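Local coordinates for protein cytochrome c, mono-and diheme variant (Methylophaga aminisulfidivorans MP, PDB 7C90) that holds a covalently bound heme c and probably carries electrons in the methanol oxidation system of a marine methylotrophic bacterium, at residues A[115-118]-A[119-122]; A[165-168]-A[169-172]; A[109-112]-A[113-116]; A[82-85]-A[86-90]. All coordinates share one frame; numbering follows the deposited sequence.

Along the chain the order is contact 4, contact 3, contact 1, contact 2. Contact 4 runs from the end of helix 74-87 into helix 89-92; contact 3 is the loop leading into helix 117-126, whose first turns form contact 1. Contacts 3 and 4 lie on opposite sides of the chain's centre, about 20 Å between centres, so the heme is held from two sides: contact 4 at its covalent link, contact 3 at its propionates. Contact 1, whose Leu120 also touches the heme, shares Ala115 and Asn116 with contact 3 and is tied to it by the Lys113-Glu122 salt bridge. Contact 2, on the surface helix 167-171, stands apart, about 28 Å from contact 4 between centres.

Contact 1: residues A[115-118]-A[119-122]; sequences ANDK and GLFE
The chain enters helix 117-126 here, and its first i to i+4 backbone bond runs from Leu120 N to Asn116 O (3.1 Å), followed by Phe121 N to Asp117 O and Glu122 N to Lys118 O. Asn116 occupies the N-cap position. Its CG sits between the backbone N and the carbonyl carbon (chi1 72°), which turns OD1 back over the helix start to accept from Gly119 N at 2.9 Å. That bond is fairly straight, 165° at the hydrogen, although the donor is tilted from the amide carbonyl plane. Such side-chain capping gives a partner to a first-turn N-H that has no helical carbonyl before it.

Within the first turns, Lys118 and Glu122 form an i to i+4 salt bridge. Lys118 NZ meets Glu122 OE2 at 2.9 Å on the syn side of the carboxylate, 22° out of its plane, and water 1 closes a second path by accepting from Lys118 NZ (3.1 Å) and donating to Glu122 OE1 (2.8 Å). The chain of Lys118 is extended until its last torsion, where it bends to bring NZ round to the acid. Glu122 OE1 also takes a salt bridge from Lys113, OE2 accepts from Arg37 N, and Lys118 NZ has a further acceptor in Val35 O. Asp117 turns to other partners, Arg152 and Asn71, while Leu120 reaches the heme and Phe121 packs against helix 141-153.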
loop_
_atom_site.group_PDB
_atom_site.type_symbol
_atom_site.label_atom_id
_atom_site.label_comp_id
_atom_site.label_asym_id
_atom_site.label_seq_id
_atom_site.Cartn_x
_atom_site.Cartn_y
_atom_site.Cartn_z
ATOM N N ALA A 115 5.561 -13.238 16.856
ATOM C CA ALA A 115 4.761 -13.778 17.988
ATOM C C ALA A 115 5.502 -13.578 19.319
ATOM O O ALA A 115 4.848 -13.691 20.397
ATOM C CB ALA A 115 4.437 -15.230 17.765
ATOM N N ASN A 116 6.805 -13.274 19.285
ATOM C CA ASN A 116 7.568 -13.003 20.529
ATOM C C ASN A 116 8.070 -11.551 20.493
ATOM O O ASN A 116 8.094 -10.935 19.401
ATOM C CB ASN A 116 8.621 -14.095 20.744
ATOM C CG ASN A 116 9.780 -14.029 19.778
ATOM O OD1 ASN A 116 10.525 -13.044 19.734
ATOM N ND2 ASN A 116 9.936 -15.085 18.995
ATOM N N ASP A 117 8.421 -10.994 21.657
ATOM C CA ASP A 117 8.724 -9.550 21.782
ATOM C C ASP A 117 10.100 -9.233 21.166
ATOM O O ASP A 117 10.245 -8.110 20.615
ATOM C CB ASP A 117 8.536 -9.066 23.220
ATOM C CG ASP A 117 7.061 -8.886 23.584
ATOM O OD1 ASP A 117 6.223 -8.728 22.650
ATOM O OD2 ASP A 117 6.766 -8.920 24.793
ATOM N N LYS A 118 11.063 -10.150 21.180
ATOM C CA LYS A 118 12.383 -9.880 20.547
ATOM C C LYS A 118 12.165 -9.703 19.044
ATOM O O LYS A 118 12.691 -8.757 18.474
ATOM C CB LYS A 118 13.380 -11.003 20.813
ATOM C CG LYS A 118 14.716 -10.868 20.079
ATOM C CD LYS A 118 15.773 -11.763 20.677
ATOM C CE LYS A 118 17.120 -11.685 19.993
ATOM N NZ LYS A 118 17.052 -12.150 18.592
ATOM N N GLY A 119 11.387 -10.586 18.416
ATOM C CA GLY A 119 11.133 -10.481 16.969
ATOM C C GLY A 119 10.342 -9.225 16.621
ATOM O O GLY A 119 10.708 -8.541 15.664
ATOM N N LEU A 120 9.294 -8.918 17.379
ATOM C CA LEU A 120 8.418 -7.744 17.143
ATOM C C LEU A 120 9.262 -6.478 17.192
ATOM O O LEU A 120 9.079 -5.627 16.304
ATOM C CB LEU A 120 7.312 -7.695 18.198
ATOM C CG LEU A 120 6.276 -6.585 18.029
ATOM C CD1 LEU A 120 5.662 -6.587 16.646
ATOM C CD2 LEU A 120 5.205 -6.721 19.101
ATOM N N PHE A 121 10.105 -6.330 18.214
ATOM C CA PHE A 121 10.994 -5.150 18.332
ATOM C C PHE A 121 11.869 -5.103 17.054
ATOM O O PHE A 121 11.932 -4.057 16.400
ATOM C CB PHE A 121 11.827 -5.204 19.608
ATOM C CG PHE A 121 12.760 -4.038 19.741
ATOM C CD1 PHE A 121 14.030 -4.075 19.172
ATOM C CD2 PHE A 121 12.367 -2.894 20.406
ATOM C CE1 PHE A 121 14.874 -2.977 19.250
ATOM C CE2 PHE A 121 13.228 -1.806 20.503
ATOM C CZ PHE A 121 14.471 -1.853 19.926
ATOM N N GLU A 122 12.442 -6.233 16.630
ATOM C CA GLU A 122 13.340 -6.249 15.431
ATOM C C GLU A 122 12.573 -5.736 14.226
ATOM O O GLU A 122 13.159 -4.961 13.477
ATOM C CB GLU A 122 13.926 -7.632 15.141
ATOM C CG GLU A 122 14.874 -8.063 16.233
ATOM C CD GLU A 122 15.134 -9.562 16.324
ATOM O OE1 GLU A 122 14.276 -10.355 15.854
ATOM O OE2 GLU A 122 16.187 -9.936 16.888
HETATM O O HOH W 1 14.718 -12.973 16.775
#

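Contact 2: residues A[165-168]-A[169-172]; sequences LTEE and QKAN
Thr166 places OG1 between its backbone N and carbonyl carbon (chi1 70°), while Gln169 has CG anti to its carbonyl carbon (chi1 -68°), and these two torsions turn the side chains back toward each other's backbone N-H. The pair makes a capping box at the start of helix 167-171, with Thr166 as N-cap. In one direction Gln169 OE1 accepts from Thr166 N at 3.0 Å, a nearly straight bond (167° at the hydrogen) that comes in tilted from the plane of the amide. In return Gln169 N gives a weak, longer bond to Thr166 OG1, at 3.3 Å. The two side chains also touch, Thr166 OG1 lying 3.3 Å from Gln169 CG.

Leu165 lies against the glutamine from just before the cap, the two side chains crossing at an angle: its CD2 comes to 3.7 Å from Gln169 OE1, and its CB meets Lys170 CG at 3.9 Å. An alanine in place of Gln169 would remove the acceptor, and Thr166 N would probably be left without its mate, with Leu165 CD2 facing a gap where the amide had been.

Behind the cap the helix is short and lies at the surface, with Lys170 N bonding back to Thr166 O. The lysine chain is extended and travels back past Leu165 O, with the acid of Glu167 nearby but beyond salt-bridge distance. Water 2 bridges the chain end to the backbone, accepting from Lys170 NZ at 2.7 Å and donating to Leu165 O at 2.8 Å.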
loop_
_atom_site.group_PDB
_atom_site.type_symbol
_atom_site.label_atom_id
_atom_site.label_comp_id
_atom_site.label_asym_id
_atom_site.label_seq_id
_atom_site.Cartn_x
_atom_site.Cartn_y
_atom_site.Cartn_z
ATOM N N LEU A 165 3.564 -14.340 26.118
ATOM C CA LEU A 165 2.872 -14.614 27.416
ATOM C C LEU A 165 3.552 -15.786 28.139
ATOM O O LEU A 165 3.894 -16.782 27.469
ATOM C CB LEU A 165 1.397 -14.960 27.176
ATOM C CG LEU A 165 0.504 -13.867 26.613
ATOM C CD1 LEU A 165 -0.879 -14.422 26.326
ATOM C CD2 LEU A 165 0.442 -12.669 27.548
ATOM N N THR A 166 3.656 -15.694 29.466
ATOM C CA THR A 166 4.085 -16.802 30.367
ATOM C C THR A 166 2.954 -17.831 30.438
ATOM O O THR A 166 1.801 -17.480 30.056
ATOM C CB THR A 166 4.488 -16.284 31.750
ATOM O OG1 THR A 166 3.331 -15.825 32.447
ATOM C CG2 THR A 166 5.517 -15.179 31.672
ATOM N N GLU A 167 3.263 -19.053 30.881
ATOM C CA GLU A 167 2.261 -20.143 31.006
ATOM C C GLU A 167 1.108 -19.628 31.881
ATOM O O GLU A 167 -0.054 -19.868 31.528
ATOM C CB GLU A 167 2.910 -21.408 31.564
ATOM C CG GLU A 167 4.111 -21.880 30.763
ATOM C CD GLU A 167 3.806 -22.758 29.555
ATOM O OE1 GLU A 167 2.627 -22.774 29.118
ATOM O OE2 GLU A 167 4.759 -23.443 29.056
ATOM N N GLU A 168 1.433 -18.892 32.944
ATOM C CA GLU A 168 0.484 -18.293 33.920
ATOM C C GLU A 168 -0.477 -17.344 33.192
ATOM O O GLU A 168 -1.719 -17.426 33.415
ATOM C CB GLU A 168 1.284 -17.536 34.986
ATOM C CG GLU A 168 0.657 -17.538 36.369
ATOM C CD GLU A 168 1.554 -16.988 37.472
ATOM O OE1 GLU A 168 1.090 -16.925 38.636
ATOM O OE2 GLU A 168 2.718 -16.628 37.172
ATOM N N GLN A 169 0.077 -16.445 32.375
ATOM C CA GLN A 169 -0.707 -15.417 31.639
ATOM C C GLN A 169 -1.643 -16.115 30.644
ATOM O O GLN A 169 -2.822 -15.743 30.596
ATOM C CB GLN A 169 0.268 -14.422 31.014
ATOM C CG GLN A 169 0.998 -13.582 32.057
ATOM C CD GLN A 169 2.080 -12.720 31.455
ATOM O OE1 GLN A 169 2.667 -13.043 30.428
ATOM N NE2 GLN A 169 2.358 -11.607 32.105
ATOM N N LYS A 170 -1.152 -17.118 29.913
ATOM C CA LYS A 170 -1.961 -17.919 28.956
ATOM C C LYS A 170 -3.174 -18.513 29.687
ATOM O O LYS A 170 -4.316 -18.307 29.226
ATOM C CB LYS A 170 -1.118 -19.018 28.301
ATOM C CG LYS A 170 -0.106 -18.514 27.289
ATOM C CD LYS A 170 0.727 -19.591 26.638
ATOM C CE LYS A 170 1.921 -18.996 25.922
ATOM N NZ LYS A 170 2.950 -20.010 25.598
ATOM N N ALA A 171 -2.937 -19.210 30.798
ATOM C CA ALA A 171 -3.990 -19.876 31.596
ATOM C C ALA A 171 -5.069 -18.850 31.966
ATOM O O ALA A 171 -6.240 -19.258 31.990
ATOM C CB ALA A 171 -3.392 -20.539 32.817
ATOM N N ASN A 172 -4.700 -17.575 32.186
ATOM C CA ASN A 172 -5.613 -16.496 32.667
ATOM C C ASN A 172 -5.954 -15.459 31.583
ATOM O O ASN A 172 -6.388 -14.363 31.954
ATOM C CB ASN A 172 -5.003 -15.772 33.863
ATOM C CG ASN A 172 -4.691 -16.741 34.981
ATOM O OD1 ASN A 172 -3.609 -16.701 35.569
ATOM N ND2 ASN A 172 -5.617 -17.651 35.230
HETATM O O HOH W 2 5.327 -18.662 25.881
#

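Contact 3: residues A[109-112]-A[113-116]; sequences YTYP and KNAN. With HEC (heme c), chain E.
Two backbone bonds fold this loop into a 3-10 turn: Asn114 N donates to Tyr111 O and Ala115 N to Pro112 O, each 3.0 Å long with the donor standing above the carbonyl plane. Across the subunit interface, Tyr109 O accepts from Tyr108 and Thr110 of the second subunit. Apolar contact comes from Tyr109, whose ring takes Ala115 CB over one face as a CH-pi contact, 4.2 Å from the centroid and 25° off the normal. CD1 of the same ring touches Asn114 CB.

A second set of bonds holds the heme propionates. O1A accepts from Asn114 ND2 (2.7 Å) and Tyr111 N (3.0 Å), and O2A from Thr110 N (2.7 Å). Asn114 has CG anti to its carbonyl carbon (chi1 -69°), which sets its side chain alongside that of Tyr111, ring and amide planes 83° apart. Asn114 OD1 is held by Thr123, which fixes the rotation of the amide and points ND2 at the heme. Tyr111 meets O2D of the other propionate in the plane of its ring; the hydroxyl bond, modelled very short, is doubtful in length.

Three N-H groups hold the first carboxylate, two on O1A and one on O2A, and its negative charge would be partly offset by them.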
loop_
_atom_site.group_PDB
_atom_site.type_symbol
_atom_site.label_atom_id
_atom_site.label_comp_id
_atom_site.label_asym_id
_atom_site.label_seq_id
_atom_site.Cartn_x
_atom_site.Cartn_y
_atom_site.Cartn_z
ATOM N N TYR A 109 0.642 -14.386 11.155
ATOM C CA TYR A 109 1.920 -13.628 11.045
ATOM C C TYR A 109 2.497 -13.789 9.627
ATOM O O TYR A 109 2.546 -14.901 9.070
ATOM C CB TYR A 109 2.918 -14.093 12.122
ATOM C CG TYR A 109 2.483 -13.796 13.535
ATOM C CD1 TYR A 109 2.725 -12.554 14.102
ATOM C CD2 TYR A 109 1.752 -14.722 14.285
ATOM C CE1 TYR A 109 2.293 -12.239 15.379
ATOM C CE2 TYR A 109 1.300 -14.422 15.565
ATOM C CZ TYR A 109 1.592 -13.183 16.124
ATOM O OH TYR A 109 1.149 -12.837 17.377
ATOM N N THR A 110 2.990 -12.695 9.070
ATOM C CA THR A 110 3.883 -12.731 7.903
ATOM C C THR A 110 5.222 -13.363 8.315
ATOM O O THR A 110 5.742 -14.225 7.571
ATOM C CB THR A 110 4.013 -11.327 7.318
ATOM O OG1 THR A 110 2.679 -10.825 7.245
ATOM C CG2 THR A 110 4.742 -11.326 5.998
ATOM N N TYR A 111 5.771 -12.931 9.450
ATOM C CA TYR A 111 7.039 -13.417 10.027
ATOM C C TYR A 111 6.740 -14.022 11.391
ATOM O O TYR A 111 6.299 -13.333 12.302
ATOM C CB TYR A 111 8.046 -12.270 10.054
ATOM C CG TYR A 111 8.196 -11.525 8.748
ATOM C CD1 TYR A 111 8.985 -12.034 7.730
ATOM C CD2 TYR A 111 7.558 -10.323 8.525
ATOM C CE1 TYR A 111 9.128 -11.366 6.523
ATOM C CE2 TYR A 111 7.711 -9.630 7.333
ATOM C CZ TYR A 111 8.513 -10.146 6.334
ATOM O OH TYR A 111 8.635 -9.494 5.141
ATOM N N PRO A 112 6.924 -15.351 11.567
ATOM C CA PRO A 112 6.575 -16.021 12.828
ATOM C C PRO A 112 7.272 -15.499 14.105
ATOM O O PRO A 112 6.665 -15.521 15.206
ATOM C CB PRO A 112 6.941 -17.503 12.559
ATOM C CG PRO A 112 7.897 -17.487 11.378
ATOM C CD PRO A 112 7.490 -16.268 10.567
ATOM N N LYS A 113 8.499 -14.979 13.982
ATOM C CA LYS A 113 9.223 -14.385 15.144
ATOM C C LYS A 113 8.401 -13.247 15.755
ATOM O O LYS A 113 8.679 -12.903 16.906
ATOM C CB LYS A 113 10.607 -13.864 14.737
ATOM C CG LYS A 113 10.585 -12.648 13.824
ATOM C CD LYS A 113 11.995 -12.244 13.404
ATOM C CE LYS A 113 12.246 -10.764 13.518
ATOM N NZ LYS A 113 13.637 -10.371 13.179
ATOM N N ASN A 114 7.453 -12.648 15.021
ATOM C CA ASN A 114 6.694 -11.479 15.526
ATOM C C ASN A 114 5.698 -11.931 16.610
ATOM O O ASN A 114 5.147 -11.049 17.297
ATOM C CB ASN A 114 6.084 -10.637 14.396
ATOM C CG ASN A 114 7.159 -9.920 13.598
ATOM O OD1 ASN A 114 8.181 -9.504 14.164
ATOM N ND2 ASN A 114 6.954 -9.785 12.289
ATOM N N ALA A 115 5.561 -13.238 16.856
ATOM C CA ALA A 115 4.761 -13.778 17.988
ATOM C C ALA A 115 5.502 -13.578 19.319
ATOM O O ALA A 115 4.848 -13.691 20.397
ATOM C CB ALA A 115 4.437 -15.230 17.765
ATOM N N ASN A 116 6.805 -13.274 19.285
ATOM C CA ASN A 116 7.568 -13.003 20.529
ATOM C C ASN A 116 8.070 -11.551 20.493
ATOM O O ASN A 116 8.094 -10.935 19.401
ATOM C CB ASN A 116 8.621 -14.095 20.744
ATOM C CG ASN A 116 9.780 -14.029 19.778
ATOM O OD1 ASN A 116 10.525 -13.044 19.734
ATOM N ND2 ASN A 116 9.936 -15.085 18.995
HETATM FE FE HEC E . 4.159 -2.040 9.574
HETATM C CHA HEC E . 4.570 -5.254 8.408
HETATM C CHB HEC E . 4.308 -3.148 12.743
HETATM C CHC HEC E . 4.271 1.219 10.647
HETATM C CHD HEC E . 3.307 -1.015 6.438
HETATM N NA HEC E . 4.448 -3.892 10.396
HETATM C C1A HEC E . 4.556 -5.075 9.827
HETATM C C2A HEC E . 4.747 -6.214 10.750
HETATM C C3A HEC E . 4.712 -5.573 12.053
HETATM C C4A HEC E . 4.448 -4.157 11.707
HETATM C CMA HEC E . 4.784 -6.137 13.429
HETATM C CAA HEC E . 4.961 -7.647 10.439
HETATM C CBA HEC E . 3.641 -8.294 10.822
HETATM C CGA HEC E . 3.692 -9.780 10.694
HETATM O O1A HEC E . 4.794 -10.356 10.740
HETATM O O2A HEC E . 2.599 -10.361 10.462
HETATM N NB HEC E . 4.272 -1.138 11.404
HETATM C C1B HEC E . 4.255 -1.721 12.571
HETATM C C2B HEC E . 4.256 -0.807 13.732
HETATM C C3B HEC E . 4.281 0.505 13.094
HETATM C C4B HEC E . 4.294 0.179 11.676
HETATM C CMB HEC E . 4.233 -1.174 15.188
HETATM C CAB HEC E . 4.304 1.872 13.784
HETATM C CBB HEC E . 5.601 2.115 14.473
HETATM N NC HEC E . 3.836 -0.231 8.696
HETATM C C1C HEC E . 3.977 0.970 9.274
HETATM C C2C HEC E . 3.700 2.128 8.405
HETATM C C3C HEC E . 3.414 1.443 7.139
HETATM C C4C HEC E . 3.515 0.019 7.422
HETATM C CMC HEC E . 3.751 3.558 8.819
HETATM C CAC HEC E . 2.973 2.183 5.902
HETATM C CBC HEC E . 3.913 3.274 5.473
HETATM N ND HEC E . 3.944 -2.991 7.751
HETATM C C1D HEC E . 3.588 -2.439 6.605
HETATM C C2D HEC E . 3.578 -3.337 5.468
HETATM C C3D HEC E . 3.960 -4.610 6.032
HETATM C C4D HEC E . 4.182 -4.248 7.434
HETATM C CMD HEC E . 3.270 -2.981 4.064
HETATM C CAD HEC E . 4.207 -5.895 5.357
HETATM C CBD HEC E . 5.731 -5.904 5.161
HETATM C CGD HEC E . 6.379 -7.261 4.949
HETATM O O1D HEC E . 5.668 -8.237 4.652
HETATM O O2D HEC E . 7.631 -7.390 5.031
#

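Contact 4: residues A[82-85]-A[86-90]; sequences SLFM and TACSG. With HEC (heme c), chain E.
Cys88 lies over the face of the Phe84 ring, one helical turn further on. Phe84 holds CG opposite its backbone N (chi1 -180°), and this swings the ring along the helix to beneath the cysteine. Cys88 CB stands 3.6 Å from the ring centroid and 19° off the normal, a close CH-pi contact displaced toward the rim. The sulfur sits more obliquely, SG being 4.3 Å from the centroid, and it is bonded to CAB of the heme (1.8 Å). This is the first thioether of the CXXCH motif typical of c-type cytochromes; Cys91 makes the second, and His92 is an axial ligand of the iron.

The chain turns here from helix 74-87 into helix 89-92, with Phe84 O accepting from Cys88 N at 2.8 Å and more weakly from Ser89 N. Ser89 turns its hydroxyl back, OG donating to Met85 O at 2.6 Å in the carbonyl plane, on a lone pair. Thr86 OG1 bonds Asn138 O of the third subunit.

Trp150, on helix 141-153, also meets the Phe84 ring. Replacing Phe84 by an alanine would probably open a gap beneath Cys88 CB and leave Trp150 without its aromatic partner.

The thioether thus ties the porphyrin to a helix end where Phe84 O and Met85 O are both taken, by Cys88 N and Ser89 OG, and the ring face against Cys88 CB probably gives this side of the link apolar surroundings.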
loop_
_atom_site.group_PDB
_atom_site.type_symbol
_atom_site.label_atom_id
_atom_site.label_comp_id
_atom_site.label_asym_id
_atom_site.label_seq_id
_atom_site.Cartn_x
_atom_site.Cartn_y
_atom_site.Cartn_z
ATOM N N SER A 82 -1.499 5.911 21.890
ATOM C CA SER A 82 -1.361 7.255 21.284
ATOM C C SER A 82 -0.174 7.252 20.297
ATOM O O SER A 82 -0.304 7.861 19.237
ATOM C CB SER A 82 -1.261 8.298 22.369
ATOM O OG SER A 82 -0.648 9.472 21.874
ATOM N N LEU A 83 0.918 6.534 20.591
ATOM C CA LEU A 83 2.138 6.486 19.725
ATOM C C LEU A 83 1.866 5.635 18.478
ATOM O O LEU A 83 2.335 6.008 17.378
ATOM C CB LEU A 83 3.324 5.933 20.514
ATOM C CG LEU A 83 3.831 6.861 21.616
ATOM C CD1 LEU A 83 4.668 6.097 22.625
ATOM C CD2 LEU A 83 4.627 8.015 21.036
ATOM N N PHE A 84 1.119 4.548 18.639
ATOM C CA PHE A 84 0.650 3.689 17.527
ATOM C C PHE A 84 -0.237 4.492 16.564
ATOM O O PHE A 84 -0.047 4.364 15.362
ATOM C CB PHE A 84 -0.122 2.489 18.050
ATOM C CG PHE A 84 -0.617 1.575 16.974
ATOM C CD1 PHE A 84 -1.821 1.821 16.348
ATOM C CD2 PHE A 84 0.118 0.478 16.594
ATOM C CE1 PHE A 84 -2.292 0.964 15.372
ATOM C CE2 PHE A 84 -0.348 -0.371 15.604
ATOM C CZ PHE A 84 -1.561 -0.135 15.008
ATOM N N MET A 85 -1.175 5.296 17.071
ATOM C CA MET A 85 -2.059 6.119 16.195
ATOM C C MET A 85 -1.185 7.039 15.345
ATOM O O MET A 85 -1.422 7.111 14.145
ATOM C CB MET A 85 -3.083 6.951 16.970
ATOM C CG MET A 85 -3.958 6.128 17.859
ATOM S SD MET A 85 -4.755 4.755 17.011
ATOM C CE MET A 85 -4.464 3.377 18.123
ATOM N N THR A 86 -0.185 7.681 15.930
ATOM C CA THR A 86 0.686 8.632 15.193
ATOM C C THR A 86 1.570 7.890 14.163
ATOM O O THR A 86 1.700 8.377 13.008
ATOM C CB THR A 86 1.527 9.487 16.151
ATOM O OG1 THR A 86 0.667 10.074 17.124
ATOM C CG2 THR A 86 2.278 10.565 15.404
ATOM N N ALA A 87 2.157 6.756 14.533
ATOM C CA ALA A 87 3.289 6.145 13.798
ATOM C C ALA A 87 2.832 5.015 12.899
ATOM O O ALA A 87 3.579 4.728 11.942
ATOM C CB ALA A 87 4.379 5.686 14.744
ATOM N N CYS A 88 1.698 4.376 13.193
ATOM C CA CYS A 88 1.358 3.036 12.659
ATOM C C CYS A 88 -0.044 3.015 12.051
ATOM O O CYS A 88 -0.256 2.172 11.170
ATOM C CB CYS A 88 1.461 1.943 13.736
ATOM S SG CYS A 88 2.851 2.117 14.802
ATOM N N SER A 89 -1.004 3.796 12.569
ATOM C CA SER A 89 -2.452 3.586 12.270
ATOM C C SER A 89 -2.727 3.785 10.782
ATOM O O SER A 89 -3.575 3.036 10.217
ATOM C CB SER A 89 -3.390 4.418 13.146
ATOM O OG SER A 89 -3.275 5.815 12.924
ATOM N N GLY A 90 -2.029 4.721 10.153
ATOM C CA GLY A 90 -2.233 5.031 8.715
ATOM C C GLY A 90 -2.080 3.788 7.848
ATOM O O GLY A 90 -2.807 3.671 6.873
HETATM FE FE HEC E . 4.159 -2.040 9.574
HETATM C CHA HEC E . 4.570 -5.254 8.408
HETATM C CHB HEC E . 4.308 -3.148 12.743
HETATM C CHC HEC E . 4.271 1.219 10.647
HETATM C CHD HEC E . 3.307 -1.015 6.438
HETATM N NA HEC E . 4.448 -3.892 10.396
HETATM C C1A HEC E . 4.556 -5.075 9.827
HETATM C C2A HEC E . 4.747 -6.214 10.750
HETATM C C3A HEC E . 4.712 -5.573 12.053
HETATM C C4A HEC E . 4.448 -4.157 11.707
HETATM C CMA HEC E . 4.784 -6.137 13.429
HETATM C CAA HEC E . 4.961 -7.647 10.439
HETATM C CBA HEC E . 3.641 -8.294 10.822
HETATM C CGA HEC E . 3.692 -9.780 10.694
HETATM O O1A HEC E . 4.794 -10.356 10.740
HETATM O O2A HEC E . 2.599 -10.361 10.462
HETATM N NB HEC E . 4.272 -1.138 11.404
HETATM C C1B HEC E . 4.255 -1.721 12.571
HETATM C C2B HEC E . 4.256 -0.807 13.732
HETATM C C3B HEC E . 4.281 0.505 13.094
HETATM C C4B HEC E . 4.294 0.179 11.676
HETATM C CMB HEC E . 4.233 -1.174 15.188
HETATM C CAB HEC E . 4.304 1.872 13.784
HETATM C CBB HEC E . 5.601 2.115 14.473
HETATM N NC HEC E . 3.836 -0.231 8.696
HETATM C C1C HEC E . 3.977 0.970 9.274
HETATM C C2C HEC E . 3.700 2.128 8.405
HETATM C C3C HEC E . 3.414 1.443 7.139
HETATM C C4C HEC E . 3.515 0.019 7.422
HETATM C CMC HEC E . 3.751 3.558 8.819
HETATM C CAC HEC E . 2.973 2.183 5.902
HETATM C CBC HEC E . 3.913 3.274 5.473
HETATM N ND HEC E . 3.944 -2.991 7.751
HETATM C C1D HEC E . 3.588 -2.439 6.605
HETATM C C2D HEC E . 3.578 -3.337 5.468
HETATM C C3D HEC E . 3.960 -4.610 6.032
HETATM C C4D HEC E . 4.182 -4.248 7.434
HETATM C CMD HEC E . 3.270 -2.981 4.064
HETATM C CAD HEC E . 4.207 -5.895 5.357
HETATM C CBD HEC E . 5.731 -5.904 5.161
HETATM C CGD HEC E . 6.379 -7.261 4.949
HETATM O O1D HEC E . 5.668 -8.237 4.652
HETATM O O2D HEC E . 7.631 -7.390 5.031
#